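Local coordinates for stage 0 sporulation protein A homolog (Desulfitobacterium hafniense, PDB 3MJQ) that is of unknown function as crystallised, a PAS domain cut from a longer protein that may act as a response regulator in sporulation control and may carry diguanylate cyclase activity, at residues 85-90 with 102-107; 9-14 with 26-31. The protein carries 1 engineered substitution. All blocks are in the same frame, centred on the assembly; numbering follows the deposited sequence.

Contact 1 of 2, residues 85-90 with 102-107; sequences AKARIW and AIIKDL
Ile-104 spreads its two branches over two alanines of the neighbouring strand: CG1 sits against CB of Ala-87 at 3.6 Å, while CG2 reaches along the strand to CB of Ala-85. With CG1 beside the backbone N and CG2 anti to it (chi1 -52°), one side chain spans both small residues. Further along the same face, CG2 of Ile-89 meets CB of Ala-102 at 4.0 Å. On the other face Ile-103 takes over, its CD1 lying 3.7 Å from CZ3 of Trp-90 in an oblique crossing of the two side chains. Beyond this pair the indole also reaches the second subunit: Trp-90 NE1 hydrogen-bonds to Asp-10 of the second subunit, and Ile-103 packs on Trp-90 of that subunit. The strands are the two arms of the 82-93/98-106 hairpin in the antiparallel sheet of the PAS fold, running at 161° to each other. Two hydrogen-bonded pairs hold the backbones. Lys-86 and Lys-105 exchange both bonds, the one from Lys-105 N to Lys-86 O being 2.7 Å long; Arg-88 and Ile-103 do the same. Lys-105 runs out extended from the sheet, CG anti to the backbone N (chi1 -179°), to a salt bridge with Glu-69 of the second subunit. Where the strand gives out, Leu-107 folds back alongside Lys-86, its CD1 3.8 Å from Lys-86 CB.

Contact 2 of 2, residues 9-14 with 26-31; sequences EDMILI and TAVPKK
Strand 11-14 and the short helical piece 27-31 pass 7.8 Å apart at their axes, with 121° between their directions, and the backbones come closest where Met-11 faces Ala-27, their CA atoms 5.1 Å apart. No hydrogen bond joins the two segments. Ala-27 points its CB at the other segment, where the methyl rests on the residues just before the strand, 3.5 Å from Glu-9 O and near Asp-10 O. Met-11, present as selenomethionine, runs beside Ala-27, its CG near Ala-27 O. With CG anti to the carbonyl carbon (chi1 -62°) and chi2 extended, SE comes to 4.0 Å from CB of Lys-31, the two side chains crossing at about a right angle. The amine of Lys-31 goes further, to a salt bridge with Asp-106. Two residues along the strand, on the same side, Leu-13 CD2 approaches both methyls of Val-28, nearer to CG2 at 3.4 Å; CG2 touches Met-11 CB as well, so this one methyl sits between two strand side chains. Val-28 and Pro-29 also touch Leu-39 of helix 36-41. Asn-25, just before segment 26-31, ties the connection to segment 9-14: its ND2 bonds to Asp-10 O, and its OD1 accepts from Ile-12 N. This is the packing expected of a PAS domain, in which the first two sheet strands lead into short helices that fold back over one face of the sheet.

Overall arrangement
Both contacts build on the same antiparallel sheet, since strands 98-106 and 11-16 are neighbours in it, and their centres lie 10 Å apart. Contact 1 is strand against strand, held by backbone hydrogen bonds and only partly buried; contact 2 sets a helix against a strand, is more buried and relies on packing with no hydrogen bond between its segments. They join directly: a probable backbone bond runs from Ile-104 N to Met-11 O, and a charged pair links segment 102-107 to segment 26-31. Ile-104 and Met-11 also pack together on the helix-covered side. The opposite face, with Trp-90 and Ile-103, meets the second subunit, as does the loop residue Asp-10.

Contact 1 of 2, residues 85-90 with 102-107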
ATOM      1  N   ALA A  85      13.763  -3.850   7.929  1.00 53.47           N
ATOM      2  CA  ALA A  85      12.461  -3.613   7.349  1.00 55.06           C
ATOM      3  C   ALA A  85      12.558  -3.757   5.858  1.00 63.44           C
ATOM      4  O   ALA A  85      13.661  -3.815   5.289  1.00 63.43           O
ATOM      5  CB  ALA A  85      11.978  -2.216   7.693  1.00 49.38           C
ATOM      6  N   LYS A  86      11.382  -3.851   5.246  1.00 57.77           N
ATOM      7  CA  LYS A  86      11.250  -3.931   3.813  1.00 52.04           C
ATOM      8  C   LYS A  86      10.182  -2.896   3.496  1.00 55.25           C
ATOM      9  O   LYS A  86       9.093  -2.892   4.078  1.00 52.83           O
ATOM     10  CB  LYS A  86      10.812  -5.323   3.343  1.00 55.83           C
ATOM     11  CG  LYS A  86      10.779  -5.420   1.815  1.00 62.87           C
ATOM     12  CD  LYS A  86      10.590  -6.840   1.310  1.00 80.60           C
ATOM     13  CE  LYS A  86      10.803  -6.913  -0.207  1.00 88.46           C
ATOM     14  NZ  LYS A  86      10.583  -8.282  -0.778  1.00 86.83           N
ATOM     15  N   ALA A  87      10.515  -1.992   2.589  1.00 51.32           N
ATOM     16  CA  ALA A  87       9.576  -0.956   2.236  1.00 56.00           C
ATOM     17  C   ALA A  87       9.159  -1.052   0.785  1.00 58.12           C
ATOM     18  O   ALA A  87       9.991  -1.234  -0.092  1.00 67.43           O
ATOM     19  CB  ALA A  87      10.190   0.397   2.510  1.00 42.43           C
ATOM     20  N   ARG A  88       7.860  -0.961   0.543  1.00 46.06           N
ATOM     21  CA  ARG A  88       7.329  -0.967  -0.807  1.00 47.41           C
ATOM     22  C   ARG A  88       6.878   0.472  -1.037  1.00 44.64           C
ATOM     23  O   ARG A  88       6.221   1.083  -0.165  1.00 43.50           O
ATOM     24  CB  ARG A  88       6.156  -1.941  -0.915  1.00 58.50           C
ATOM     25  CG  ARG A  88       6.617  -3.385  -0.793  1.00 67.76           C
ATOM     26  CD  ARG A  88       5.506  -4.365  -0.442  1.00 77.55           C
ATOM     27  NE  ARG A  88       6.048  -5.600   0.130  1.00 79.83           N
ATOM     28  CZ  ARG A  88       6.814  -6.461  -0.533  1.00 79.45           C
ATOM     29  NH1 ARG A  88       7.129  -6.230  -1.805  1.00 71.87           N
ATOM     30  NH2 ARG A  88       7.279  -7.545   0.084  1.00 82.37           N
ATOM     31  N   ILE A  89       7.261   1.025  -2.188  1.00 48.16           N
ATOM     32  CA  ILE A  89       6.904   2.399  -2.502  1.00 57.36           C
ATOM     33  C   ILE A  89       6.146   2.602  -3.811  1.00 55.87           C
ATOM     34  O   ILE A  89       6.333   1.872  -4.784  1.00 63.64           O
ATOM     35  CB  ILE A  89       8.148   3.312  -2.493  1.00 53.46           C
ATOM     36  CG1 ILE A  89       8.962   3.107  -3.763  1.00 55.93           C
ATOM     37  CG2 ILE A  89       9.020   3.009  -1.269  1.00 45.37           C
ATOM     38  CD1 ILE A  89      10.089   4.109  -3.897  1.00 68.19           C
ATOM     39  N   TRP A  90       5.266   3.600  -3.795  1.00 61.61           N
ATOM     40  CA  TRP A  90       4.444   3.971  -4.930  1.00 68.70           C
ATOM     41  C   TRP A  90       4.566   5.465  -5.097  1.00 72.86           C
ATOM     42  O   TRP A  90       4.571   6.206  -4.117  1.00 76.52           O
ATOM     43  CB  TRP A  90       2.982   3.603  -4.679  1.00 67.01           C
ATOM     44  CG  TRP A  90       2.721   2.139  -4.785  1.00 71.45           C
ATOM     45  CD1 TRP A  90       2.412   1.438  -5.915  1.00 69.97           C
ATOM     46  CD2 TRP A  90       2.824   1.176  -3.730  1.00 73.49           C
ATOM     47  NE1 TRP A  90       2.322   0.102  -5.629  1.00 65.74           N
ATOM     48  CE2 TRP A  90       2.570  -0.088  -4.296  1.00 67.72           C
ATOM     49  CE3 TRP A  90       3.109   1.264  -2.360  1.00 63.24           C
ATOM     50  CZ2 TRP A  90       2.593  -1.264  -3.539  1.00 67.70           C
ATOM     51  CZ3 TRP A  90       3.133   0.095  -1.611  1.00 65.92           C
ATOM     52  CH2 TRP A  90       2.877  -1.154  -2.207  1.00 69.63           C
ATOM     53  N   ALA A 102       4.791   5.083   0.959  1.00 63.71           N
ATOM     54  CA  ALA A 102       5.481   3.898   1.425  1.00 57.59           C
ATOM     55  C   ALA A 102       4.785   3.099   2.508  1.00 57.08           C
ATOM     56  O   ALA A 102       4.287   3.645   3.502  1.00 59.15           O
ATOM     57  CB  ALA A 102       6.870   4.285   1.908  1.00 55.27           C
ATOM     58  N   ILE A 103       4.775   1.787   2.297  1.00 54.58           N
ATOM     59  CA  ILE A 103       4.204   0.858   3.252  1.00 54.93           C
ATOM     60  C   ILE A 103       5.412   0.002   3.638  1.00 54.87           C
ATOM     61  O   ILE A 103       6.040  -0.645   2.790  1.00 56.61           O
ATOM     62  CB  ILE A 103       3.073   0.019   2.614  1.00 55.64           C
ATOM     63  CG1 ILE A 103       2.091   0.970   1.894  1.00 56.63           C
ATOM     64  CG2 ILE A 103       2.358  -0.811   3.699  1.00 50.87           C
ATOM     65  CD1 ILE A 103       0.869   0.305   1.271  1.00 46.05           C
ATOM     66  N   ILE A 104       5.742   0.037   4.925  1.00 62.85           N
ATOM     67  CA  ILE A 104       6.898  -0.667   5.445  1.00 55.95           C
ATOM     68  C   ILE A 104       6.618  -1.841   6.370  1.00 50.96           C
ATOM     69  O   ILE A 104       5.913  -1.696   7.372  1.00 49.14           O
ATOM     70  CB  ILE A 104       7.779   0.328   6.169  1.00 48.06           C
ATOM     71  CG1 ILE A 104       8.045   1.493   5.218  1.00 49.75           C
ATOM     72  CG2 ILE A 104       9.085  -0.331   6.613  1.00 51.62           C
ATOM     73  CD1 ILE A 104       8.525   2.729   5.906  1.00 51.07           C
ATOM     74  N   LYS A 105       7.195  -3.000   6.027  1.00 46.40           N
ATOM     75  CA  LYS A 105       7.051  -4.232   6.812  1.00 51.45           C
ATOM     76  C   LYS A 105       8.236  -4.465   7.756  1.00 62.46           C
ATOM     77  O   LYS A 105       9.395  -4.543   7.327  1.00 70.08           O
ATOM     78  CB  LYS A 105       6.899  -5.452   5.895  1.00 56.29           C
ATOM     79  CG  LYS A 105       6.725  -6.766   6.652  1.00 56.15           C
ATOM     80  CD  LYS A 105       6.527  -7.957   5.726  1.00 40.97           C
ATOM     81  CE  LYS A 105       6.459  -9.244   6.522  1.00 47.95           C
ATOM     82  NZ  LYS A 105       6.584 -10.419   5.636  1.00 55.97           N
ATOM     83  N   ASP A 106       7.944  -4.562   9.047  1.00 65.13           N
ATOM     84  CA  ASP A 106       8.985  -4.821  10.025  1.00 59.66           C
ATOM     85  C   ASP A 106       9.419  -6.272   9.820  1.00 64.98           C
ATOM     86  O   ASP A 106       8.623  -7.191   9.998  1.00 68.37           O
ATOM     87  CB  ASP A 106       8.429  -4.631  11.429  1.00 55.61           C
ATOM     88  CG  ASP A 106       9.401  -5.053  12.494  1.00 68.53           C
ATOM     89  OD1 ASP A 106      10.469  -5.593  12.138  1.00 69.37           O
ATOM     90  OD2 ASP A 106       9.093  -4.852  13.686  1.00 75.97           O
ATOM     91  N   LEU A 107      10.671  -6.480   9.429  1.00 58.83           N
ATOM     92  CA  LEU A 107      11.158  -7.836   9.209  1.00 55.83           C
ATOM     93  C   LEU A 107      11.797  -8.431  10.450  1.00 61.40           C
ATOM     94  O   LEU A 107      12.798  -9.128  10.339  1.00 66.09           O
ATOM     95  CB  LEU A 107      12.183  -7.864   8.083  1.00 57.25           C
ATOM     96  CG  LEU A 107      11.737  -7.303   6.740  1.00 55.60           C
ATOM     97  CD1 LEU A 107      12.806  -7.588   5.708  1.00 37.80           C
ATOM     98  CD2 LEU A 107      10.424  -7.921   6.328  1.00 52.99           C
TER

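Contact 2 of 2, residues 9-14 with 26-31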
ATOM      1  N   GLU A   9      -1.518  -2.335  10.387  1.00 81.75           N
ATOM      2  CA  GLU A   9      -0.418  -2.542  11.320  1.00 76.68           C
ATOM      3  C   GLU A   9       0.945  -2.139  10.749  1.00 80.81           C
ATOM      4  O   GLU A   9       1.869  -1.780  11.489  1.00 84.81           O
ATOM      5  CB  GLU A   9      -0.372  -4.007  11.789  1.00 81.65           C
ATOM      6  CG  GLU A   9      -1.683  -4.572  12.383  1.00 97.43           C
ATOM      7  CD  GLU A   9      -2.244  -3.782  13.575  1.00107.40           C
ATOM      8  OE1 GLU A   9      -2.731  -2.647  13.374  1.00107.41           O
ATOM      9  OE2 GLU A   9      -2.210  -4.302  14.718  1.00113.97           O
ATOM     10  N   ASP A  10       1.077  -2.200   9.432  1.00 71.55           N
ATOM     11  CA  ASP A  10       2.329  -1.821   8.798  1.00 65.74           C
ATOM     12  C   ASP A  10       2.502  -0.309   8.768  1.00 65.63           C
ATOM     13  O   ASP A  10       1.535   0.442   8.644  1.00 69.69           O
ATOM     14  CB  ASP A  10       2.387  -2.366   7.376  1.00 68.67           C
ATOM     15  CG  ASP A  10       2.744  -3.838   7.327  1.00 76.54           C
ATOM     16  OD1 ASP A  10       2.531  -4.546   8.336  1.00 84.40           O
ATOM     17  OD2 ASP A  10       3.230  -4.290   6.267  1.00 72.28           O
HETATM   18  N   MSE A  11       3.755   0.124   8.865  1.00 74.02           N
HETATM   19  CA  MSE A  11       4.097   1.538   8.862  1.00 71.85           C
HETATM   20  C   MSE A  11       3.901   2.165   7.476  1.00 66.21           C
HETATM   21  O   MSE A  11       4.393   1.664   6.458  1.00 61.07           O
HETATM   22  CB  MSE A  11       5.543   1.731   9.332  1.00 64.55           C
HETATM   23  CG  MSE A  11       5.841   1.268  10.749  1.00 69.61           C
HETATM   24 SE   MSE A  11       7.749   1.301  11.140  0.81 71.61          SE
HETATM   25  CE  MSE A  11       8.247  -0.406  10.309  1.00 45.75           C
ATOM     26  N   ILE A  12       3.157   3.265   7.454  1.00 59.08           N
ATOM     27  CA  ILE A  12       2.882   3.954   6.221  1.00 59.38           C
ATOM     28  C   ILE A  12       3.293   5.380   6.396  1.00 61.38           C
ATOM     29  O   ILE A  12       2.919   6.026   7.368  1.00 65.29           O
ATOM     30  CB  ILE A  12       1.389   3.941   5.859  1.00 55.14           C
ATOM     31  CG1 ILE A  12       0.959   2.541   5.424  1.00 56.05           C
ATOM     32  CG2 ILE A  12       1.125   4.949   4.740  1.00 57.11           C
ATOM     33  CD1 ILE A  12      -0.527   2.418   5.196  1.00 57.06           C
ATOM     34  N   LEU A  13       4.067   5.858   5.435  1.00 61.32           N
ATOM     35  CA  LEU A  13       4.555   7.220   5.429  1.00 64.80           C
ATOM     36  C   LEU A  13       4.355   7.754   4.029  1.00 68.40           C
ATOM     37  O   LEU A  13       4.317   6.990   3.063  1.00 60.50           O
ATOM     38  CB  LEU A  13       6.056   7.264   5.738  1.00 52.22           C
ATOM     39  CG  LEU A  13       6.616   6.642   7.019  1.00 62.32           C
ATOM     40  CD1 LEU A  13       8.140   6.666   6.957  1.00 65.56           C
ATOM     41  CD2 LEU A  13       6.132   7.408   8.255  1.00 69.49           C
ATOM     42  N   ILE A  14       4.200   9.063   3.931  1.00 65.87           N
ATOM     43  CA  ILE A  14       4.096   9.707   2.640  1.00 67.77           C
ATOM     44  C   ILE A  14       5.237  10.710   2.770  1.00 74.79           C
ATOM     45  O   ILE A  14       5.255  11.501   3.703  1.00 84.29           O
ATOM     46  CB  ILE A  14       2.740  10.433   2.441  1.00 78.78           C
ATOM     47  CG1 ILE A  14       1.657   9.450   2.002  1.00 72.07           C
ATOM     48  CG2 ILE A  14       2.859  11.456   1.338  1.00 85.43           C
ATOM     49  CD1 ILE A  14       1.041   8.675   3.100  1.00 64.57           C
ATOM     50  N   THR A  26      -0.092   5.773  13.219  1.00 78.23           N
ATOM     51  CA  THR A  26       0.193   5.350  14.594  1.00 83.42           C
ATOM     52  C   THR A  26       1.315   4.295  14.653  1.00 84.36           C
ATOM     53  O   THR A  26       2.109   4.250  15.607  1.00 81.33           O
ATOM     54  CB  THR A  26      -1.078   4.730  15.230  1.00 73.72           C
ATOM     55  OG1 THR A  26      -0.899   4.502  16.630  1.00 82.71           O
ATOM     56  CG2 THR A  26      -1.402   3.411  14.505  1.00 65.50           C
ATOM     57  N   ALA A  27       1.354   3.453  13.629  1.00 72.81           N
ATOM     58  CA  ALA A  27       2.307   2.372  13.515  1.00 73.34           C
ATOM     59  C   ALA A  27       3.747   2.845  13.603  1.00 79.07           C
ATOM     60  O   ALA A  27       4.588   2.177  14.209  1.00 85.94           O
ATOM     61  CB  ALA A  27       2.066   1.643  12.202  1.00 73.89           C
ATOM     62  N   VAL A  28       4.032   3.991  12.992  1.00 69.77           N
ATOM     63  CA  VAL A  28       5.379   4.524  13.000  1.00 74.27           C
ATOM     64  C   VAL A  28       5.791   4.926  14.415  1.00 72.95           C
ATOM     65  O   VAL A  28       6.762   4.395  14.959  1.00 78.63           O
ATOM     66  CB  VAL A  28       5.486   5.716  12.045  1.00 67.65           C
ATOM     67  CG1 VAL A  28       6.923   6.073  11.832  1.00 54.10           C
ATOM     68  CG2 VAL A  28       4.857   5.365  10.725  1.00 54.08           C
ATOM     69  N   PRO A  29       5.061   5.865  15.036  1.00 67.65           N
ATOM     70  CA  PRO A  29       5.437   6.255  16.398  1.00 65.54           C
ATOM     71  C   PRO A  29       5.598   5.021  17.263  1.00 66.25           C
ATOM     72  O   PRO A  29       6.617   4.812  17.912  1.00 65.55           O
ATOM     73  CB  PRO A  29       4.259   7.107  16.840  1.00 62.01           C
ATOM     74  CG  PRO A  29       3.885   7.795  15.572  1.00 63.49           C
ATOM     75  CD  PRO A  29       3.927   6.680  14.559  1.00 60.85           C
ATOM     76  N   LYS A  30       4.558   4.206  17.247  1.00 74.48           N
ATOM     77  CA  LYS A  30       4.517   2.976  18.003  1.00 78.54           C
ATOM     78  C   LYS A  30       5.785   2.128  17.846  1.00 74.18           C
ATOM     79  O   LYS A  30       6.445   1.849  18.836  1.00 81.96           O
ATOM     80  CB  LYS A  30       3.274   2.183  17.584  1.00 89.29           C
ATOM     81  CG  LYS A  30       3.054   0.899  18.352  1.00 94.84           C
ATOM     82  CD  LYS A  30       1.791   0.179  17.896  1.00100.96           C
ATOM     83  CE  LYS A  30       0.531   0.802  18.472  1.00106.48           C
ATOM     84  NZ  LYS A  30       0.441   2.242  18.177  1.00106.45           N
ATOM     85  N   LYS A  31       6.135   1.742  16.615  1.00 63.84           N
ATOM     86  CA  LYS A  31       7.317   0.894  16.351  1.00 64.69           C
ATOM     87  C   LYS A  31       8.703   1.549  16.415  1.00 75.29           C
ATOM     88  O   LYS A  31       9.671   0.920  16.837  1.00 70.20           O
ATOM     89  CB  LYS A  31       7.185   0.220  14.981  1.00 64.55           C
ATOM     90  CG  LYS A  31       5.892  -0.528  14.788  1.00 76.60           C
ATOM     91  CD  LYS A  31       6.009  -2.005  15.137  1.00 81.00           C
ATOM     92  CE  LYS A  31       6.640  -2.786  13.998  1.00 77.44           C
ATOM     93  NZ  LYS A  31       6.606  -4.253  14.223  1.00 68.42           N
TER